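Local coordinates for protein aromatic-amino-acid aminotransferase (Burkholderia pseudomallei, PDB 4F4E) that probably transfers amino groups between aromatic amino acids such as tyrosine and 2-oxoglutarate, working as a homodimer with covalently bound pyridoxal phosphate, at residues 128-133 against 154-159; 135-140 against 230-235; 180-185 against 218-223; 187-192 against 196-201; 222-227 against 252-257. All coordinates share one frame; numbering follows the deposited sequence.

Contact 1: residues 128-133 against 154-159; sequences GALKIG and ENHRAL
Leu130 and Leu159 interlock between two nearly parallel helices on one side of the central sheet of the large domain in this class-I (fold type I) aminotransferase; the segment axes approach to 10.9 Å and cross at -25°. With its CG anti to the backbone N (chi1 -177°), Leu159 reaches helix 125-140 with both methyls: Leu159 CD1 lies 3.9 Å from Leu130 CB and also meets Lys131 N and CB, while Leu159 CD2 packs 3.9 Å from the backbone oxygen Leu130 O. Leu130 takes a different staggered position, CG anti to its carbonyl carbon (chi1 -68°), and this carries Leu130 CD1 to the edge of the His156 imidazole, close to the ring plane, 3.8 Å from His156 CD2. The ring is held from both nitrogens, by Ser152 at ND1 and by Asp234 at NE2, so the methyl meets a group whose rotation is fixed. Lys131 sends its chain, bent at chi2, to a salt bridge with Asp135, and Thr304 of the second subunit packs on both Lys131 and Leu159. A water joins the helices there, accepting from Lys131 NZ at 3.1 Å and donating to Leu159 O at 2.8 Å.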
# COMPACT_ATOMS: atom_id res chain seq x y z
N GLY A 128 4.68 -5.90 0.31
CA GLY A 128 3.73 -5.65 -0.77
C GLY A 128 4.03 -6.46 -2.02
O GLY A 128 3.12 -6.94 -2.67
N ALA A 129 5.30 -6.62 -2.34
CA ALA A 129 5.74 -7.40 -3.52
C ALA A 129 5.34 -8.87 -3.38
O ALA A 129 4.87 -9.50 -4.32
CB ALA A 129 7.24 -7.26 -3.75
N LEU A 130 5.56 -9.41 -2.19
CA LEU A 130 5.12 -10.76 -1.90
C LEU A 130 3.61 -10.92 -2.09
O LEU A 130 3.15 -11.94 -2.64
CB LEU A 130 5.54 -11.22 -0.51
CG LEU A 130 7.01 -11.45 -0.21
CD1 LEU A 130 7.28 -11.45 1.33
CD2 LEU A 130 7.47 -12.78 -0.90
N LYS A 131 2.85 -9.94 -1.61
CA LYS A 131 1.39 -9.98 -1.67
C LYS A 131 0.90 -9.96 -3.11
O LYS A 131 0.08 -10.74 -3.52
CB LYS A 131 0.81 -8.79 -0.90
CG LYS A 131 -0.69 -8.62 -0.94
CD LYS A 131 -1.42 -9.86 -0.47
CE LYS A 131 -2.90 -9.61 -0.29
NZ LYS A 131 -3.74 -10.84 -0.26
N ILE A 132 1.39 -9.00 -3.89
CA ILE A 132 0.94 -8.92 -5.27
C ILE A 132 1.33 -10.16 -6.08
O ILE A 132 0.55 -10.64 -6.90
CB ILE A 132 1.26 -7.57 -5.95
CG1 ILE A 132 2.74 -7.33 -6.12
CG2 ILE A 132 0.58 -6.40 -5.19
CD1 ILE A 132 3.04 -6.06 -6.93
N GLY A 133 2.53 -10.71 -5.80
CA GLY A 133 2.96 -11.94 -6.40
C GLY A 133 2.06 -13.10 -5.99
O GLY A 133 1.65 -13.91 -6.84
N GLU A 154 8.17 -14.48 10.07
CA GLU A 154 6.84 -14.89 10.45
C GLU A 154 5.75 -14.54 9.40
O GLU A 154 4.76 -15.25 9.26
CB GLU A 154 6.48 -14.23 11.78
CG GLU A 154 5.14 -14.68 12.37
CD GLU A 154 3.91 -13.87 11.91
OE1 GLU A 154 4.06 -12.68 11.53
OE2 GLU A 154 2.77 -14.47 11.92
N ASN A 155 5.94 -13.45 8.67
CA ASN A 155 4.92 -12.99 7.77
C ASN A 155 4.94 -13.78 6.47
O ASN A 155 3.97 -13.69 5.72
CB ASN A 155 5.03 -11.47 7.57
CG ASN A 155 3.72 -10.83 7.16
OD1 ASN A 155 2.66 -11.35 7.48
ND2 ASN A 155 3.78 -9.71 6.39
N HIS A 156 5.94 -14.62 6.19
CA HIS A 156 5.82 -15.51 5.05
C HIS A 156 4.62 -16.44 5.17
O HIS A 156 3.72 -16.43 4.31
CB HIS A 156 7.08 -16.36 4.82
CG HIS A 156 8.23 -15.63 4.15
ND1 HIS A 156 9.52 -15.98 4.36
CD2 HIS A 156 8.26 -14.63 3.19
CE1 HIS A 156 10.31 -15.19 3.63
NE2 HIS A 156 9.54 -14.38 2.91
N ARG A 157 4.57 -17.21 6.23
CA ARG A 157 3.45 -18.12 6.41
C ARG A 157 2.13 -17.35 6.45
O ARG A 157 1.18 -17.72 5.78
CB ARG A 157 3.61 -18.95 7.70
CG ARG A 157 2.45 -19.94 7.89
CD ARG A 157 2.64 -20.79 9.13
NE ARG A 157 3.76 -21.69 8.93
CZ ARG A 157 3.69 -22.87 8.31
NH1 ARG A 157 2.56 -23.31 7.81
NH2 ARG A 157 4.79 -23.60 8.19
N ALA A 158 2.10 -16.26 7.23
CA ALA A 158 0.87 -15.50 7.41
C ALA A 158 0.37 -14.93 6.08
O ALA A 158 -0.80 -15.02 5.75
CB ALA A 158 1.09 -14.38 8.42
N LEU A 159 1.29 -14.37 5.29
CA LEU A 159 0.91 -13.76 4.01
C LEU A 159 0.36 -14.75 2.98
O LEU A 159 -0.67 -14.53 2.36
CB LEU A 159 2.09 -12.94 3.45
CG LEU A 159 1.84 -12.18 2.16
CD1 LEU A 159 2.69 -10.86 2.12
CD2 LEU A 159 2.12 -13.04 0.92
O HOH W 1 -2.04 -12.17 2.01

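Contact 2: residues 135-140 against 230-235; sequences DFLRTL and VPFLDI
Leu137 meets strand 230-235 with its two methyls, one for each of two strand residues, and the whole contact across the segments is apolar. Leu137 CD1 approaches the Phe232 ring obliquely, 3.9 Å from Phe232 CD2 and 4.0 Å from Phe232 CE2, so that it touches one ortho-meta bond of the ring. Leu137 CD2 turns to Val230 CG1, 4.2 Å away, a looser touch. Val230 and Phe232 are alternate residues and point to the same side of the sheet; Phe232 CG is anti to the backbone N (chi1 -155°), which turns the ring toward the helix. Against both partners the leucine side chain runs antiparallel, sliding past them rather than meeting them end-on.

The polar bonding stays within the helix. Thr139 OG1 donates to Phe136 O at 2.8 Å, in the carbonyl plane and on a lone pair, and the same oxygen accepts from Leu140 N at 3.2 Å, so two donors grip it in the last turn of helix 125-140.

Phe262 of the adjacent strand 261-266 packs on Leu137, Val230 and Phe232, extending the apolar surface of the sheet that meets the helix. Phe25 and Val28 of the second subunit pack on Phe136 and Leu140, while helix 249-256 covers the other side of strand 230-235 at Pro231 and Leu233.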
# COMPACT_ATOMS: atom_id res chain seq x y z
N ASP A 135 -1.03 -12.99 -4.81
CA ASP A 135 -2.37 -12.88 -5.34
C ASP A 135 -2.39 -13.27 -6.83
O ASP A 135 -3.33 -13.95 -7.25
CB ASP A 135 -2.99 -11.49 -5.20
CG ASP A 135 -3.36 -11.13 -3.74
OD1 ASP A 135 -3.40 -12.02 -2.86
OD2 ASP A 135 -3.61 -9.91 -3.55
N PHE A 136 -1.40 -12.85 -7.60
CA PHE A 136 -1.33 -13.25 -9.00
C PHE A 136 -1.12 -14.76 -9.11
O PHE A 136 -1.78 -15.43 -9.93
CB PHE A 136 -0.19 -12.49 -9.69
CG PHE A 136 0.06 -12.90 -11.11
CD1 PHE A 136 -0.95 -12.86 -12.07
CD2 PHE A 136 1.33 -13.28 -11.51
CE1 PHE A 136 -0.70 -13.22 -13.39
CE2 PHE A 136 1.59 -13.62 -12.83
CZ PHE A 136 0.58 -13.60 -13.77
N LEU A 137 -0.22 -15.31 -8.31
CA LEU A 137 0.00 -16.76 -8.32
C LEU A 137 -1.28 -17.55 -8.05
O LEU A 137 -1.51 -18.59 -8.66
CB LEU A 137 1.13 -17.15 -7.37
CG LEU A 137 2.53 -17.02 -8.01
CD1 LEU A 137 3.61 -16.88 -6.96
CD2 LEU A 137 2.85 -18.20 -8.98
N ARG A 138 -2.11 -17.04 -7.15
CA ARG A 138 -3.35 -17.67 -6.80
C ARG A 138 -4.30 -17.77 -7.99
O ARG A 138 -4.96 -18.77 -8.17
CB ARG A 138 -3.98 -16.96 -5.62
CG ARG A 138 -5.38 -17.42 -5.23
CD ARG A 138 -5.36 -18.56 -4.25
NE ARG A 138 -6.70 -18.70 -3.66
CZ ARG A 138 -7.13 -19.80 -3.06
NH1 ARG A 138 -6.35 -20.88 -2.97
NH2 ARG A 138 -8.36 -19.82 -2.56
N THR A 139 -4.33 -16.76 -8.85
CA THR A 139 -5.12 -16.82 -10.06
C THR A 139 -4.60 -17.83 -11.05
O THR A 139 -5.39 -18.39 -11.82
CB THR A 139 -5.19 -15.47 -10.84
OG1 THR A 139 -3.97 -15.26 -11.62
CG2 THR A 139 -5.47 -14.33 -9.90
N LEU A 140 -3.29 -18.07 -11.07
CA LEU A 140 -2.67 -19.01 -11.99
C LEU A 140 -2.94 -20.45 -11.63
O LEU A 140 -3.22 -21.27 -12.49
CB LEU A 140 -1.15 -18.83 -12.02
CG LEU A 140 -0.52 -17.60 -12.61
CD1 LEU A 140 1.01 -17.72 -12.50
CD2 LEU A 140 -0.95 -17.46 -14.06
N VAL A 230 8.19 -23.30 -8.69
CA VAL A 230 8.16 -21.86 -8.97
C VAL A 230 8.96 -21.20 -7.88
O VAL A 230 8.54 -21.12 -6.73
CB VAL A 230 6.71 -21.33 -8.97
CG1 VAL A 230 6.72 -19.79 -9.19
CG2 VAL A 230 5.87 -22.07 -10.02
N PRO A 231 10.17 -20.71 -8.23
CA PRO A 231 10.99 -20.06 -7.21
C PRO A 231 10.51 -18.63 -6.95
O PRO A 231 10.31 -17.86 -7.88
CB PRO A 231 12.38 -20.06 -7.82
CG PRO A 231 12.13 -20.00 -9.29
CD PRO A 231 10.82 -20.72 -9.54
N PHE A 232 10.39 -18.32 -5.67
CA PHE A 232 9.98 -17.01 -5.24
C PHE A 232 11.10 -16.49 -4.36
O PHE A 232 11.17 -16.77 -3.14
CB PHE A 232 8.59 -17.02 -4.53
CG PHE A 232 7.86 -15.68 -4.60
CD1 PHE A 232 8.55 -14.46 -4.54
CD2 PHE A 232 6.49 -15.65 -4.68
CE1 PHE A 232 7.86 -13.23 -4.62
CE2 PHE A 232 5.80 -14.42 -4.76
CZ PHE A 232 6.49 -13.22 -4.74
N LEU A 233 12.02 -15.73 -4.96
CA LEU A 233 13.15 -15.22 -4.20
C LEU A 233 12.71 -13.98 -3.41
O LEU A 233 11.96 -13.14 -3.92
CB LEU A 233 14.34 -14.91 -5.13
CG LEU A 233 15.01 -16.16 -5.71
CD1 LEU A 233 15.73 -15.82 -6.99
CD2 LEU A 233 15.99 -16.76 -4.70
N ASP A 234 13.17 -13.88 -2.17
CA ASP A 234 12.90 -12.74 -1.29
C ASP A 234 14.25 -12.17 -0.90
O ASP A 234 15.06 -12.81 -0.20
CB ASP A 234 12.16 -13.21 -0.05
CG ASP A 234 11.80 -12.08 0.91
OD1 ASP A 234 12.42 -10.98 0.85
OD2 ASP A 234 10.89 -12.30 1.77
N ILE A 235 14.55 -11.00 -1.48
CA ILE A 235 15.84 -10.29 -1.31
C ILE A 235 15.61 -8.95 -0.61
O ILE A 235 15.39 -7.90 -1.21
CB ILE A 235 16.61 -10.19 -2.65
CG1 ILE A 235 18.04 -9.65 -2.43
CG2 ILE A 235 15.80 -9.42 -3.73
CD1 ILE A 235 18.96 -9.79 -3.69

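Contact 3: residues 180-185 against 218-223; sequences VNFDGM and AQVVEV
The phenyl ring of Phe182 meets helix 214-227 chiefly by its rim. Val220 CG2 sits at the edge in the ring plane, 3.7 Å from Phe182 CE1, and Gln219 OE1 also lies in that plane, 3.9 Å from Phe182 CE2. The Gln219 amide is turned 56° from the ring, and its NE2 approaches Phe182 CE2 obliquely at 3.7 Å. The aliphatic root of the same glutamine also touches the ring, Gln219 CB being 3.9 Å from Phe182 CZ.

This is helix-to-helix packing on the outer layer of the large domain of a fold type I aminotransferase, where helix 182-189 lies beside helix 214-227 over the mixed sheet. Met185, one turn on from Phe182, contributes a fully extended chain (chi1 180°); the Met185 and Val220 side chains cross at about a right angle, Met185 CE lying 3.9 Å from Val220 CG2. A single methyl, Val220 CG2, is thus shared by the aromatic rim and the thioether methyl. Farther along, Tyr170 and Tyr172 of strand 167-174 touch Met185, and Leu212 packs on Phe182.

The first turn of helix 182-189 is fixed by an N-cap: Asn181 OD1 accepts from Gly184 N at 2.9 Å, with the donor standing above the carbonyl plane.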
# COMPACT_ATOMS: atom_id res chain seq x y z
N VAL A 180 23.01 -25.09 8.02
CA VAL A 180 21.87 -25.48 7.20
C VAL A 180 21.85 -27.02 7.09
O VAL A 180 22.91 -27.66 6.95
CB VAL A 180 21.91 -24.83 5.80
CG1 VAL A 180 23.20 -25.16 5.10
CG2 VAL A 180 20.71 -25.30 4.96
N ASN A 181 20.66 -27.60 7.23
CA ASN A 181 20.45 -29.02 6.96
C ASN A 181 20.15 -29.08 5.47
O ASN A 181 19.00 -29.20 5.10
CB ASN A 181 19.30 -29.59 7.78
CG ASN A 181 18.92 -30.99 7.39
OD1 ASN A 181 19.60 -31.62 6.58
ND2 ASN A 181 17.84 -31.48 7.93
N PHE A 182 21.19 -29.02 4.64
CA PHE A 182 21.00 -28.94 3.21
C PHE A 182 20.44 -30.22 2.63
O PHE A 182 19.67 -30.19 1.67
CB PHE A 182 22.27 -28.52 2.47
CG PHE A 182 22.01 -28.22 1.02
CD1 PHE A 182 21.21 -27.13 0.67
CD2 PHE A 182 22.39 -29.11 0.04
CE1 PHE A 182 20.91 -26.86 -0.65
CE2 PHE A 182 22.08 -28.86 -1.29
CZ PHE A 182 21.34 -27.73 -1.63
N ASP A 183 20.83 -31.36 3.21
CA ASP A 183 20.31 -32.64 2.76
C ASP A 183 18.79 -32.71 2.93
O ASP A 183 18.08 -33.21 2.05
CB ASP A 183 20.97 -33.81 3.50
CG ASP A 183 22.48 -33.91 3.25
OD1 ASP A 183 23.00 -33.38 2.23
OD2 ASP A 183 23.15 -34.54 4.08
N GLY A 184 18.30 -32.19 4.05
CA GLY A 184 16.88 -32.20 4.33
C GLY A 184 16.19 -31.23 3.39
O GLY A 184 15.10 -31.52 2.88
N MET A 185 16.82 -30.08 3.14
CA MET A 185 16.21 -29.11 2.23
C MET A 185 16.05 -29.72 0.83
O MET A 185 15.00 -29.69 0.24
CB MET A 185 17.07 -27.87 2.09
CG MET A 185 16.47 -26.84 1.15
SD MET A 185 17.41 -25.28 1.15
CE MET A 185 16.51 -24.33 -0.08
N ALA A 218 23.36 -23.72 -6.55
CA ALA A 218 23.29 -24.37 -7.89
C ALA A 218 22.46 -25.65 -7.85
O ALA A 218 21.73 -25.97 -8.80
CB ALA A 218 24.71 -24.64 -8.44
N GLN A 219 22.55 -26.38 -6.74
CA GLN A 219 21.75 -27.60 -6.59
C GLN A 219 20.28 -27.24 -6.46
O GLN A 219 19.42 -27.93 -7.02
CB GLN A 219 22.18 -28.41 -5.38
CG GLN A 219 23.62 -28.88 -5.54
CD GLN A 219 24.12 -29.67 -4.36
OE1 GLN A 219 23.79 -30.85 -4.22
NE2 GLN A 219 24.95 -29.06 -3.54
N VAL A 220 19.99 -26.18 -5.72
CA VAL A 220 18.61 -25.74 -5.58
C VAL A 220 18.01 -25.37 -6.94
O VAL A 220 16.91 -25.81 -7.27
CB VAL A 220 18.45 -24.59 -4.58
CG1 VAL A 220 17.02 -24.11 -4.58
CG2 VAL A 220 18.84 -25.07 -3.18
N VAL A 221 18.73 -24.56 -7.71
CA VAL A 221 18.29 -24.17 -9.04
C VAL A 221 18.02 -25.42 -9.90
O VAL A 221 17.00 -25.49 -10.56
CB VAL A 221 19.33 -23.25 -9.74
CG1 VAL A 221 18.96 -22.97 -11.18
CG2 VAL A 221 19.46 -21.94 -8.95
N GLU A 222 18.94 -26.39 -9.87
CA GLU A 222 18.79 -27.61 -10.70
C GLU A 222 17.52 -28.39 -10.33
O GLU A 222 16.79 -28.86 -11.23
CB GLU A 222 20.03 -28.51 -10.63
CG GLU A 222 19.94 -29.74 -11.53
CD GLU A 222 19.30 -30.99 -10.87
OE1 GLU A 222 19.39 -31.14 -9.63
OE2 GLU A 222 18.73 -31.85 -11.61
N VAL A 223 17.23 -28.51 -9.04
CA VAL A 223 16.00 -29.21 -8.60
C VAL A 223 14.74 -28.44 -8.95
O VAL A 223 13.79 -29.02 -9.45
CB VAL A 223 16.03 -29.58 -7.10
CG1 VAL A 223 14.75 -30.29 -6.71
CG2 VAL A 223 17.22 -30.48 -6.84

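Contact 4: residues 187-192 against 196-201; sequences AALNGY and TIVVLH. With EDO (1,2-ethanediol), chain C.
Leu189 and Tyr192 both carry CG anti to the carbonyl carbon (chi1 -62° and -67°), and these matching torsions send their side chains from the end of helix 182-189 and the turn that follows it toward strand 197-201. In the conformer described here, Leu189 CD2 lands 3.7 Å from Val198 CG1 and also touches Val198 CG2, crossing the valine obliquely. Val198 CG2 also meets Tyr192 CD2, more loosely.

A type I beta turn from Leu189 to Tyr192 reverses the chain at the helix end and brings the tyrosine back over its own helix. Ala188 O lies 3.2 Å above the Tyr192 ring, over its centre, on one face. The Thr196 and Tyr192 side chains cross at about a right angle: Thr196 CG2 reaches Tyr192 CD2 at 3.9 Å, while Thr196 OG1 lies 3.8 Å from Tyr192 CB. This tight helix-to-strand connection of the alternating alpha/beta large domain is held from outside by Val220 and Val223 of helix 214-227, which pack on Leu189, and by Arg227, which donates to Tyr192 O.

At the far end of the strand, the backbone of His201 grips a 1,2-ethanediol, probably from the crystallisation liquor: His201 N donates to O1 of the diol at 2.8 Å, and O2 donates to His201 O, with Tyr170 OH as a further partner of the diol. Helix end and strand themselves are joined by carbon packing, and the polar Thr196 OG1 is satisfied by Glu193 O, so shape and burial rather than polar bonds across the segments hold them together.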
# COMPACT_ATOMS: atom_id res chain seq x y z
N ALA A 187 16.10 -32.77 -0.12
CA ALA A 187 15.21 -33.91 -0.16
C ALA A 187 13.75 -33.46 -0.21
O ALA A 187 12.96 -34.02 -0.97
CB ALA A 187 15.46 -34.88 1.01
N ALA A 188 13.43 -32.40 0.52
CA ALA A 188 12.08 -31.81 0.50
C ALA A 188 11.73 -31.29 -0.88
O ALA A 188 10.66 -31.58 -1.41
CB ALA A 188 11.95 -30.68 1.55
N LEU A 189 12.64 -30.51 -1.48
CA LEU A 189 12.40 -29.99 -2.82
C LEU A 189 12.22 -31.14 -3.81
O LEU A 189 11.35 -31.09 -4.67
CB LEU A 189 13.57 -29.10 -3.26
CG LEU A 189 13.87 -27.83 -2.48
CD1 LEU A 189 15.23 -27.29 -2.93
CD2 LEU A 189 12.76 -26.82 -2.66
N ASN A 190 13.03 -32.18 -3.68
CA ASN A 190 12.95 -33.38 -4.54
C ASN A 190 11.67 -34.20 -4.38
O ASN A 190 11.46 -35.21 -5.10
CB ASN A 190 14.22 -34.24 -4.35
CG ASN A 190 15.32 -33.85 -5.31
OD1 ASN A 190 15.06 -33.44 -6.46
ND2 ASN A 190 16.54 -33.97 -4.86
N GLY A 191 10.81 -33.80 -3.46
CA GLY A 191 9.47 -34.36 -3.30
C GLY A 191 8.31 -33.45 -3.62
O GLY A 191 7.15 -33.90 -3.63
N TYR A 192 8.57 -32.18 -3.92
CA TYR A 192 7.49 -31.25 -4.21
C TYR A 192 6.93 -31.41 -5.61
O TYR A 192 7.67 -31.66 -6.58
CB TYR A 192 7.94 -29.80 -4.00
CG TYR A 192 8.24 -29.42 -2.57
CD1 TYR A 192 7.70 -30.13 -1.48
CD2 TYR A 192 9.03 -28.29 -2.30
CE1 TYR A 192 7.97 -29.75 -0.17
CE2 TYR A 192 9.31 -27.92 -1.00
CZ TYR A 192 8.78 -28.63 0.06
OH TYR A 192 9.06 -28.20 1.33
N THR A 196 4.66 -26.04 -7.18
CA THR A 196 4.87 -25.65 -5.78
C THR A 196 5.75 -24.41 -5.77
O THR A 196 6.74 -24.33 -6.49
CB THR A 196 5.57 -26.77 -4.96
OG1 THR A 196 4.81 -27.99 -5.07
CG2 THR A 196 5.80 -26.36 -3.49
N ILE A 197 5.33 -23.43 -4.98
CA ILE A 197 5.97 -22.15 -4.90
C ILE A 197 6.95 -22.23 -3.75
O ILE A 197 6.56 -22.43 -2.60
CB ILE A 197 4.95 -21.04 -4.64
CG1 ILE A 197 3.89 -20.96 -5.75
CG2 ILE A 197 5.64 -19.72 -4.33
CD1 ILE A 197 2.54 -20.48 -5.25
N VAL A 198 8.24 -22.04 -4.04
CA VAL A 198 9.27 -22.20 -3.03
C VAL A 198 9.86 -20.82 -2.67
O VAL A 198 10.47 -20.19 -3.49
CB VAL A 198 10.40 -23.14 -3.52
CG1 VAL A 198 11.38 -23.38 -2.37
CG2 VAL A 198 9.85 -24.50 -4.03
N VAL A 199 9.63 -20.37 -1.44
CA VAL A 199 10.05 -19.04 -0.98
C VAL A 199 11.47 -19.18 -0.44
O VAL A 199 11.70 -19.90 0.52
CB VAL A 199 9.11 -18.48 0.09
CG1 VAL A 199 9.58 -17.12 0.59
CG2 VAL A 199 7.68 -18.47 -0.42
N LEU A 200 12.40 -18.52 -1.11
CA LEU A 200 13.83 -18.66 -0.89
C LEU A 200 14.43 -17.30 -0.54
O LEU A 200 14.30 -16.33 -1.32
CB LEU A 200 14.48 -19.18 -2.19
CG LEU A 200 14.07 -20.60 -2.60
CD1 LEU A 200 14.31 -20.88 -4.11
CD2 LEU A 200 14.84 -21.60 -1.74
N HIS A 201 15.06 -17.23 0.64
CA HIS A 201 15.82 -16.04 1.00
C HIS A 201 17.06 -15.94 0.16
O HIS A 201 17.89 -16.87 0.11
CB HIS A 201 16.21 -16.08 2.47
CG HIS A 201 15.04 -16.18 3.44
ND1 HIS A 201 14.82 -15.24 4.38
CD2 HIS A 201 14.07 -17.17 3.62
CE1 HIS A 201 13.74 -15.60 5.13
NE2 HIS A 201 13.29 -16.80 4.68
C1 EDO C . 16.49 -20.51 2.24
O1 EDO C . 15.40 -19.69 1.88
C2 EDO C . 17.79 -20.16 1.51
O2 EDO C . 18.27 -18.91 1.92

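Contact 5: residues 222-227 against 252-257; sequences EVVKAR and RLFAAA
The Val224 and Phe254 side chains cross at about a right angle, and the valine meets the ring at its edge, near the ring plane. All the contact falls on one ring atom: Phe254 CE1 lies 4.1 Å from Val224 CB and as far from each of the valine's two methyls, so the ring corner nestles against the branch point of the valine. The phenylalanine reaches there with CG anti to the carbonyl carbon (chi1 -80°), which swings the ring from helix 249-256 toward helix 214-227. Around this pair Pro231 and Leu233 of strand 230-235 line the inner side, Pro231 touching both the valine and the ring, and Trp217 and Val221 of helix 214-227 close in on Phe254.

The two helices belong to the outer layer on one side of the central mixed sheet in the large domain of a fold type I aminotransferase. Strand 230-235 links them in sequence as well as in space: it follows helix 214-227 and precedes helix 249-256, an alpha-beta-alpha succession with both helices on the same side of that strand.

Toward the surface the character of the contact changes. Lys225, one residue on from Val224, is modelled in two conformers. In the one described here its chain bends at chi2 and chi4 and passes along Ala257, with Lys225 CD 4.4 Å from Ala257 CB. Lys225 NZ then donates to Ala257 O at 2.8 Å, a bond that may be made only part of the time. That oxygen lies just past helix 249-256, where the C-terminal end of the helix dipole would probably strengthen the attraction for a positive charge; the C=O...N angle is 163°, nearly in line with the carbonyl.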
# COMPACT_ATOMS: atom_id res chain seq x y z
N GLU A 222 18.94 -26.39 -9.87
CA GLU A 222 18.79 -27.61 -10.70
C GLU A 222 17.52 -28.39 -10.33
O GLU A 222 16.79 -28.86 -11.23
CB GLU A 222 20.03 -28.51 -10.63
CG GLU A 222 19.94 -29.74 -11.53
CD GLU A 222 19.30 -30.99 -10.87
OE1 GLU A 222 19.39 -31.14 -9.63
OE2 GLU A 222 18.73 -31.85 -11.61
N VAL A 223 17.23 -28.51 -9.04
CA VAL A 223 16.00 -29.21 -8.60
C VAL A 223 14.74 -28.44 -8.95
O VAL A 223 13.79 -29.02 -9.45
CB VAL A 223 16.03 -29.58 -7.10
CG1 VAL A 223 14.75 -30.29 -6.71
CG2 VAL A 223 17.22 -30.48 -6.84
N VAL A 224 14.73 -27.12 -8.69
CA VAL A 224 13.58 -26.29 -9.07
C VAL A 224 13.32 -26.44 -10.57
O VAL A 224 12.18 -26.56 -10.99
CB VAL A 224 13.81 -24.82 -8.68
CG1 VAL A 224 12.81 -23.90 -9.40
CG2 VAL A 224 13.74 -24.63 -7.18
N LYS A 225 14.37 -26.41 -11.37
CA LYS A 225 14.20 -26.56 -12.82
C LYS A 225 13.65 -27.94 -13.17
O LYS A 225 12.63 -28.05 -13.86
CB LYS A 225 15.49 -26.26 -13.59
CG LYS A 225 15.28 -26.26 -15.12
CD LYS A 225 16.09 -25.18 -15.85
CE LYS A 225 15.85 -25.15 -17.36
NZ LYS A 225 15.06 -23.99 -17.83
N ALA A 226 14.32 -29.00 -12.69
CA ALA A 226 13.93 -30.37 -13.00
C ALA A 226 12.49 -30.70 -12.55
O ALA A 226 11.76 -31.44 -13.28
CB ALA A 226 14.93 -31.36 -12.43
N ARG A 227 12.07 -30.15 -11.42
CA ARG A 227 10.76 -30.45 -10.88
C ARG A 227 9.68 -29.43 -11.21
O ARG A 227 8.53 -29.58 -10.83
CB ARG A 227 10.88 -30.74 -9.41
CG ARG A 227 11.62 -32.06 -9.19
CD ARG A 227 11.67 -32.44 -7.75
NE ARG A 227 10.36 -32.87 -7.29
CZ ARG A 227 9.79 -34.04 -7.60
NH1 ARG A 227 10.39 -34.93 -8.37
NH2 ARG A 227 8.61 -34.33 -7.09
N ARG A 252 20.48 -14.09 -9.74
CA ARG A 252 21.11 -14.21 -11.04
C ARG A 252 21.28 -15.65 -11.52
O ARG A 252 21.15 -15.90 -12.73
CB ARG A 252 22.45 -13.45 -11.04
CG ARG A 252 22.17 -11.95 -10.81
CD ARG A 252 23.41 -11.07 -10.84
NE ARG A 252 23.06 -9.72 -10.35
CZ ARG A 252 23.90 -8.67 -10.29
NH1 ARG A 252 25.14 -8.75 -10.71
NH2 ARG A 252 23.48 -7.51 -9.84
N LEU A 253 21.51 -16.57 -10.58
CA LEU A 253 21.62 -18.01 -10.88
C LEU A 253 20.30 -18.52 -11.43
O LEU A 253 20.29 -19.29 -12.39
CB LEU A 253 22.01 -18.82 -9.63
CG LEU A 253 23.50 -18.74 -9.25
CD1 LEU A 253 23.88 -19.28 -7.84
CD2 LEU A 253 24.31 -19.46 -10.31
N PHE A 254 19.19 -18.08 -10.81
CA PHE A 254 17.86 -18.47 -11.30
C PHE A 254 17.57 -17.81 -12.64
O PHE A 254 17.00 -18.44 -13.53
CB PHE A 254 16.74 -18.15 -10.30
CG PHE A 254 16.62 -19.17 -9.19
CD1 PHE A 254 15.89 -20.29 -9.37
CD2 PHE A 254 17.24 -18.97 -7.99
CE1 PHE A 254 15.77 -21.22 -8.36
CE2 PHE A 254 17.13 -19.90 -6.97
CZ PHE A 254 16.39 -21.04 -7.17
N ALA A 255 17.98 -16.55 -12.79
CA ALA A 255 17.79 -15.84 -14.03
C ALA A 255 18.52 -16.56 -15.17
O ALA A 255 17.95 -16.72 -16.25
CB ALA A 255 18.25 -14.38 -13.91
N ALA A 256 19.74 -17.01 -14.90
CA ALA A 256 20.59 -17.65 -15.91
C ALA A 256 20.04 -18.99 -16.36
O ALA A 256 20.41 -19.47 -17.44
CB ALA A 256 22.03 -17.80 -15.39
N ALA A 257 19.19 -19.60 -15.53
CA ALA A 257 18.59 -20.92 -15.79
C ALA A 257 17.35 -20.95 -16.67
O ALA A 257 16.78 -22.03 -16.88
CB ALA A 257 18.29 -21.64 -14.45

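Overall arrangement
From the N terminus, contact 1 closes first, joining helix 125-140 to helix 154-162, with strand 146-150 in the loop between them. Contact 2 starts on the same helix before contact 1 has closed, so the two cross, and it spans a long loop to strand 230-235. Inside that loop lies contact 3, between helices 182-189 and 214-227, and inside contact 3 sits the short loop of contact 4, ending on strand 197-201 beside strand 230-235. Contact 5 begins where contact 3 ends, sharing Glu222 and Val223, and crosses contact 2 on its way to helix 249-256. In space, contacts 1 and 2 lie on one side of the sheet and contacts 3 to 5 on the other.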